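Local coordinates for RagA protein (Porphyromonas gingivalis, PDB 6SLN), which probably works as a TonB-dependent outer-membrane receptor, a beta-barrel with a plug domain that takes up substrate into the periplasm, at residues P477-E491 with G534-L548. Sequence-based numbering, arbitrary orientation.
Sequences PNNPYDSTPLGERRE and GASSKGFESDKLMLL
A G1 beta bulge, formed by G539 and F540 facing G487, ends the antiparallel pairing of neighbouring strands 487-510 and 515-540 of the TonB-dependent receptor barrel. G487 N gives a nearly straight bond to F540 O (2.8 Å, 167°), whereas G487 O receives F540 N at 3.2 Å and, weakly, G539 N. G539 takes a positive phi (87°), at which a CB would press against the carbonyl O of K538, so the position calls for glycine. Beyond the bulge, R489 pairs with S537 and E491 with A535 through reciprocal backbone bonds. The F540 ring turns an edge to the backbone N atoms of E488 and R489, and M546 CA lies over one face, offset toward the rim. With CG anti to the backbone N (chi1 178°), R489 runs extended past L548, crossing it at about a right angle. Its NE forms a salt bridge with E491 OE2 (2.7 Å), and NH1 pairs with an acidic side chain of another protein's chain. On the opposite side, E488 CG packs beside K538 CB, but E488 OE1 bridges to R475 and K538 NZ to an acidic side chain of another protein's chain. R489 NH1 also donates to M546 O, which lies in the guanidinium plane, though the bond's length is doubtful.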
loop_
_atom_site.group_PDB
_atom_site.type_symbol
_atom_site.label_atom_id
_atom_site.label_comp_id
_atom_site.label_asym_id
_atom_site.label_seq_id
_atom_site.Cartn_x
_atom_site.Cartn_y
_atom_site.Cartn_z
ATOM N N PRO A 477 6.612 12.587 15.140
ATOM C CA PRO A 477 6.482 12.403 16.589
ATOM C C PRO A 477 7.155 13.540 17.345
ATOM O O PRO A 477 7.949 14.302 16.795
ATOM C CB PRO A 477 7.189 11.068 16.852
ATOM C CG PRO A 477 8.164 10.961 15.746
ATOM C CD PRO A 477 7.519 11.608 14.533
ATOM N N ASN A 478 6.794 13.660 18.622
ATOM C CA ASN A 478 7.465 14.542 19.574
ATOM C C ASN A 478 7.322 16.009 19.228
ATOM O O ASN A 478 8.050 16.839 19.762
ATOM C CB ASN A 478 8.940 14.183 19.707
ATOM C CG ASN A 478 9.115 12.773 20.103
ATOM O OD1 ASN A 478 8.691 12.386 21.190
ATOM N ND2 ASN A 478 9.681 11.960 19.210
ATOM N N ASN A 479 6.406 16.339 18.340
ATOM C CA ASN A 479 6.031 17.712 18.120
ATOM C C ASN A 479 5.361 18.213 19.397
ATOM O O ASN A 479 4.288 17.703 19.760
ATOM C CB ASN A 479 5.112 17.795 16.905
ATOM C CG ASN A 479 4.551 19.197 16.665
ATOM O OD1 ASN A 479 4.879 20.154 17.373
ATOM N ND2 ASN A 479 3.691 19.317 15.665
ATOM N N PRO A 480 5.967 19.159 20.128
ATOM C CA PRO A 480 5.330 19.673 21.358
ATOM C C PRO A 480 4.013 20.384 21.108
ATOM O O PRO A 480 3.229 20.558 22.049
ATOM C CB PRO A 480 6.371 20.650 21.918
ATOM C CG PRO A 480 7.116 21.147 20.680
ATOM C CD PRO A 480 7.180 19.910 19.764
ATOM N N TYR A 481 3.762 20.825 19.875
ATOM C CA TYR A 481 2.564 21.580 19.522
ATOM C C TYR A 481 1.525 20.713 18.816
ATOM O O TYR A 481 0.668 21.234 18.104
ATOM C CB TYR A 481 2.948 22.790 18.658
ATOM C CG TYR A 481 4.180 23.537 19.182
ATOM C CD1 TYR A 481 4.244 23.967 20.504
ATOM C CD2 TYR A 481 5.270 23.821 18.347
ATOM C CE1 TYR A 481 5.340 24.627 20.981
ATOM C CE2 TYR A 481 6.383 24.494 18.821
ATOM C CZ TYR A 481 6.418 24.887 20.150
ATOM O OH TYR A 481 7.523 25.558 20.683
ATOM N N ASP A 482 1.606 19.402 18.993
ATOM C CA ASP A 482 0.661 18.436 18.462
ATOM C C ASP A 482 -0.208 17.956 19.610
ATOM O O ASP A 482 0.140 18.130 20.778
ATOM C CB ASP A 482 1.390 17.254 17.801
ATOM C CG ASP A 482 0.620 16.653 16.614
ATOM O OD1 ASP A 482 -0.624 16.532 16.704
ATOM O OD2 ASP A 482 1.270 16.284 15.600
ATOM N N SER A 483 -1.363 17.373 19.271
ATOM C CA SER A 483 -2.244 16.842 20.309
ATOM C C SER A 483 -1.676 15.580 20.946
ATOM O O SER A 483 -2.149 15.164 22.011
ATOM C CB SER A 483 -3.635 16.549 19.733
ATOM O OG SER A 483 -3.550 15.712 18.587
ATOM N N THR A 484 -0.692 14.959 20.304
ATOM C CA THR A 484 -0.115 13.711 20.766
ATOM C C THR A 484 1.329 13.673 20.294
ATOM O O THR A 484 1.657 14.251 19.247
ATOM C CB THR A 484 -0.892 12.494 20.234
ATOM O OG1 THR A 484 -0.408 11.299 20.847
ATOM C CG2 THR A 484 -0.711 12.358 18.744
ATOM N N PRO A 485 2.223 13.047 21.062
ATOM C CA PRO A 485 3.613 12.914 20.606
ATOM C C PRO A 485 3.826 11.731 19.685
ATOM O O PRO A 485 4.906 11.616 19.090
ATOM C CB PRO A 485 4.389 12.736 21.910
ATOM C CG PRO A 485 3.418 12.045 22.812
ATOM C CD PRO A 485 2.036 12.552 22.436
ATOM N N LEU A 486 2.837 10.855 19.554
ATOM C CA LEU A 486 2.968 9.698 18.684
ATOM C C LEU A 486 2.889 10.165 17.239
ATOM O O LEU A 486 2.056 11.001 16.898
ATOM C CB LEU A 486 1.877 8.676 19.000
ATOM C CG LEU A 486 2.005 8.246 20.468
ATOM C CD1 LEU A 486 1.002 7.155 20.872
ATOM C CD2 LEU A 486 3.445 7.827 20.730
ATOM N N GLY A 487 3.771 9.664 16.409
ATOM C CA GLY A 487 3.787 10.070 15.024
ATOM C C GLY A 487 2.982 9.118 14.139
ATOM O O GLY A 487 2.581 8.021 14.538
ATOM N N GLU A 488 2.742 9.568 12.910
ATOM C CA GLU A 488 1.934 8.826 11.958
ATOM C C GLU A 488 2.579 8.920 10.582
ATOM O O GLU A 488 3.349 9.834 10.276
ATOM C CB GLU A 488 0.473 9.346 11.923
ATOM C CG GLU A 488 -0.061 9.780 13.307
ATOM C CD GLU A 488 -1.587 9.943 13.374
ATOM O OE1 GLU A 488 -2.247 10.010 12.314
ATOM O OE2 GLU A 488 -2.129 10.012 14.504
ATOM N N ARG A 489 2.228 7.976 9.731
ATOM C CA ARG A 489 2.802 7.963 8.401
ATOM C C ARG A 489 1.801 7.285 7.488
ATOM O O ARG A 489 1.128 6.340 7.906
ATOM C CB ARG A 489 4.131 7.218 8.401
ATOM C CG ARG A 489 4.758 7.119 7.039
ATOM C CD ARG A 489 6.119 6.481 7.111
ATOM N NE ARG A 489 6.857 6.640 5.867
ATOM C CZ ARG A 489 8.123 6.267 5.713
ATOM N NH1 ARG A 489 8.775 5.718 6.735
ATOM N NH2 ARG A 489 8.730 6.431 4.542
ATOM N N ARG A 490 1.691 7.780 6.254
ATOM C CA ARG A 490 0.782 7.208 5.266
ATOM C C ARG A 490 1.522 7.112 3.944
ATOM O O ARG A 490 2.216 8.052 3.543
ATOM C CB ARG A 490 -0.515 8.043 5.121
ATOM C CG ARG A 490 -1.353 7.760 3.858
ATOM C CD ARG A 490 -2.867 7.908 4.101
ATOM N NE ARG A 490 -3.223 9.136 4.801
ATOM C CZ ARG A 490 -3.048 10.370 4.318
ATOM N NH1 ARG A 490 -2.518 10.562 3.114
ATOM N NH2 ARG A 490 -3.394 11.430 5.050
ATOM N N GLU A 491 1.410 5.963 3.293
ATOM C CA GLU A 491 2.051 5.733 2.009
ATOM C C GLU A 491 1.012 5.274 0.993
ATOM O O GLU A 491 0.137 4.445 1.298
ATOM C CB GLU A 491 3.159 4.684 2.125
ATOM C CG GLU A 491 4.185 5.027 3.140
ATOM C CD GLU A 491 5.262 5.911 2.576
ATOM O OE1 GLU A 491 5.439 5.922 1.343
ATOM O OE2 GLU A 491 5.942 6.590 3.375
ATOM N N GLY A 534 -3.327 2.461 -0.317
ATOM C CA GLY A 534 -2.674 3.289 0.657
ATOM C C GLY A 534 -2.688 2.582 1.980
ATOM O O GLY A 534 -3.688 1.965 2.339
ATOM N N ALA A 535 -1.581 2.643 2.703
ATOM C CA ALA A 535 -1.523 2.155 4.068
ATOM C C ALA A 535 -1.009 3.261 4.971
ATOM O O ALA A 535 -0.321 4.191 4.530
ATOM C CB ALA A 535 -0.604 0.940 4.207
ATOM N N SER A 536 -1.312 3.114 6.254
ATOM C CA SER A 536 -0.941 4.123 7.217
ATOM C C SER A 536 -0.743 3.468 8.576
ATOM O O SER A 536 -1.340 2.438 8.893
ATOM C CB SER A 536 -1.983 5.251 7.272
ATOM O OG SER A 536 -2.867 5.068 8.360
ATOM N N SER A 537 0.132 4.075 9.358
ATOM C CA SER A 537 0.556 3.517 10.621
ATOM C C SER A 537 0.631 4.682 11.568
ATOM O O SER A 537 0.831 5.831 11.147
ATOM C CB SER A 537 1.920 2.828 10.496
ATOM O OG SER A 537 1.819 1.544 9.906
ATOM N N LYS A 538 0.470 4.404 12.849
ATOM C CA LYS A 538 0.671 5.493 13.783
ATOM C C LYS A 538 1.245 4.973 15.093
ATOM O O LYS A 538 1.403 3.765 15.306
ATOM C CB LYS A 538 -0.631 6.278 13.996
ATOM C CG LYS A 538 -1.843 5.451 14.266
ATOM C CD LYS A 538 -3.043 6.342 14.379
ATOM C CE LYS A 538 -4.286 5.493 14.619
ATOM N NZ LYS A 538 -5.573 6.220 14.401
ATOM N N GLY A 539 1.571 5.927 15.964
ATOM C CA GLY A 539 2.111 5.620 17.262
ATOM C C GLY A 539 3.607 5.466 17.292
ATOM O O GLY A 539 4.126 4.876 18.249
ATOM N N PHE A 540 4.307 5.948 16.259
ATOM C CA PHE A 540 5.762 6.016 16.278
ATOM C C PHE A 540 6.219 6.917 17.415
ATOM O O PHE A 540 5.593 7.938 17.704
ATOM C CB PHE A 540 6.280 6.565 14.947
ATOM C CG PHE A 540 5.758 5.833 13.736
ATOM C CD1 PHE A 540 6.133 4.518 13.489
ATOM C CD2 PHE A 540 4.877 6.451 12.851
ATOM C CE1 PHE A 540 5.659 3.836 12.377
ATOM C CE2 PHE A 540 4.396 5.774 11.732
ATOM C CZ PHE A 540 4.792 4.461 11.498
ATOM N N GLU A 541 7.311 6.543 18.077
ATOM C CA GLU A 541 7.867 7.382 19.135
ATOM C C GLU A 541 9.220 7.943 18.759
ATOM O O GLU A 541 9.873 8.583 19.591
ATOM C CB GLU A 541 7.951 6.624 20.458
ATOM C CG GLU A 541 6.621 6.561 21.155
ATOM C CD GLU A 541 6.503 5.457 22.183
ATOM O OE1 GLU A 541 5.370 4.974 22.403
ATOM O OE2 GLU A 541 7.525 5.086 22.793
ATOM N N SER A 542 9.642 7.765 17.513
ATOM C CA SER A 542 10.945 8.286 17.137
ATOM C C SER A 542 11.016 8.516 15.634
ATOM O O SER A 542 10.559 7.691 14.830
ATOM C CB SER A 542 12.072 7.347 17.579
ATOM O OG SER A 542 13.220 7.465 16.744
ATOM N N ASP A 543 11.626 9.653 15.299
ATOM C CA ASP A 543 11.957 10.102 13.949
ATOM C C ASP A 543 12.596 9.022 13.082
ATOM O O ASP A 543 12.360 8.972 11.868
ATOM C CB ASP A 543 12.929 11.276 14.090
ATOM C CG ASP A 543 12.802 12.262 12.996
ATOM O OD1 ASP A 543 12.326 11.870 11.904
ATOM O OD2 ASP A 543 13.174 13.429 13.229
ATOM N N LYS A 544 13.474 8.206 13.672
ATOM C CA LYS A 544 14.342 7.278 12.956
ATOM C C LYS A 544 13.715 5.918 12.755
ATOM O O LYS A 544 14.275 5.108 12.013
ATOM C CB LYS A 544 15.672 7.098 13.713
ATOM C CG LYS A 544 16.767 8.118 13.340
ATOM C CD LYS A 544 16.869 9.263 14.323
ATOM C CE LYS A 544 17.210 8.764 15.731
ATOM N NZ LYS A 544 16.782 9.710 16.812
ATOM N N LEU A 545 12.589 5.647 13.409
ATOM C CA LEU A 545 11.916 4.351 13.366
ATOM C C LEU A 545 10.467 4.571 12.905
ATOM O O LEU A 545 9.511 4.498 13.693
ATOM C CB LEU A 545 11.997 3.683 14.724
ATOM C CG LEU A 545 13.375 3.750 15.392
ATOM C CD1 LEU A 545 13.274 3.582 16.904
ATOM C CD2 LEU A 545 14.332 2.707 14.810
ATOM N N MET A 546 10.305 4.840 11.606
ATOM C CA MET A 546 9.015 5.243 11.061
ATOM C C MET A 546 8.621 4.421 9.823
ATOM O O MET A 546 7.878 4.903 8.961
ATOM C CB MET A 546 9.018 6.742 10.746
ATOM C CG MET A 546 8.950 7.614 11.970
ATOM S SD MET A 546 8.549 9.318 11.586
ATOM C CE MET A 546 6.786 9.169 11.337
ATOM N N LEU A 547 9.099 3.183 9.711
ATOM C CA LEU A 547 8.550 2.286 8.702
ATOM C C LEU A 547 7.112 1.908 9.071
ATOM O O LEU A 547 6.771 1.765 10.252
ATOM C CB LEU A 547 9.411 1.027 8.571
ATOM C CG LEU A 547 10.868 1.170 8.100
ATOM C CD1 LEU A 547 11.521 -0.192 7.950
ATOM C CD2 LEU A 547 10.972 1.964 6.806
ATOM N N LEU A 548 6.261 1.753 8.053
ATOM C CA LEU A 548 4.874 1.401 8.321
ATOM C C LEU A 548 4.792 0.157 9.194
ATOM O O LEU A 548 3.945 0.071 10.088
ATOM C CB LEU A 548 4.114 1.193 7.004
ATOM C CG LEU A 548 3.853 2.479 6.207
ATOM C CD1 LEU A 548 3.130 2.235 4.906
ATOM C CD2 LEU A 548 3.103 3.497 7.061
#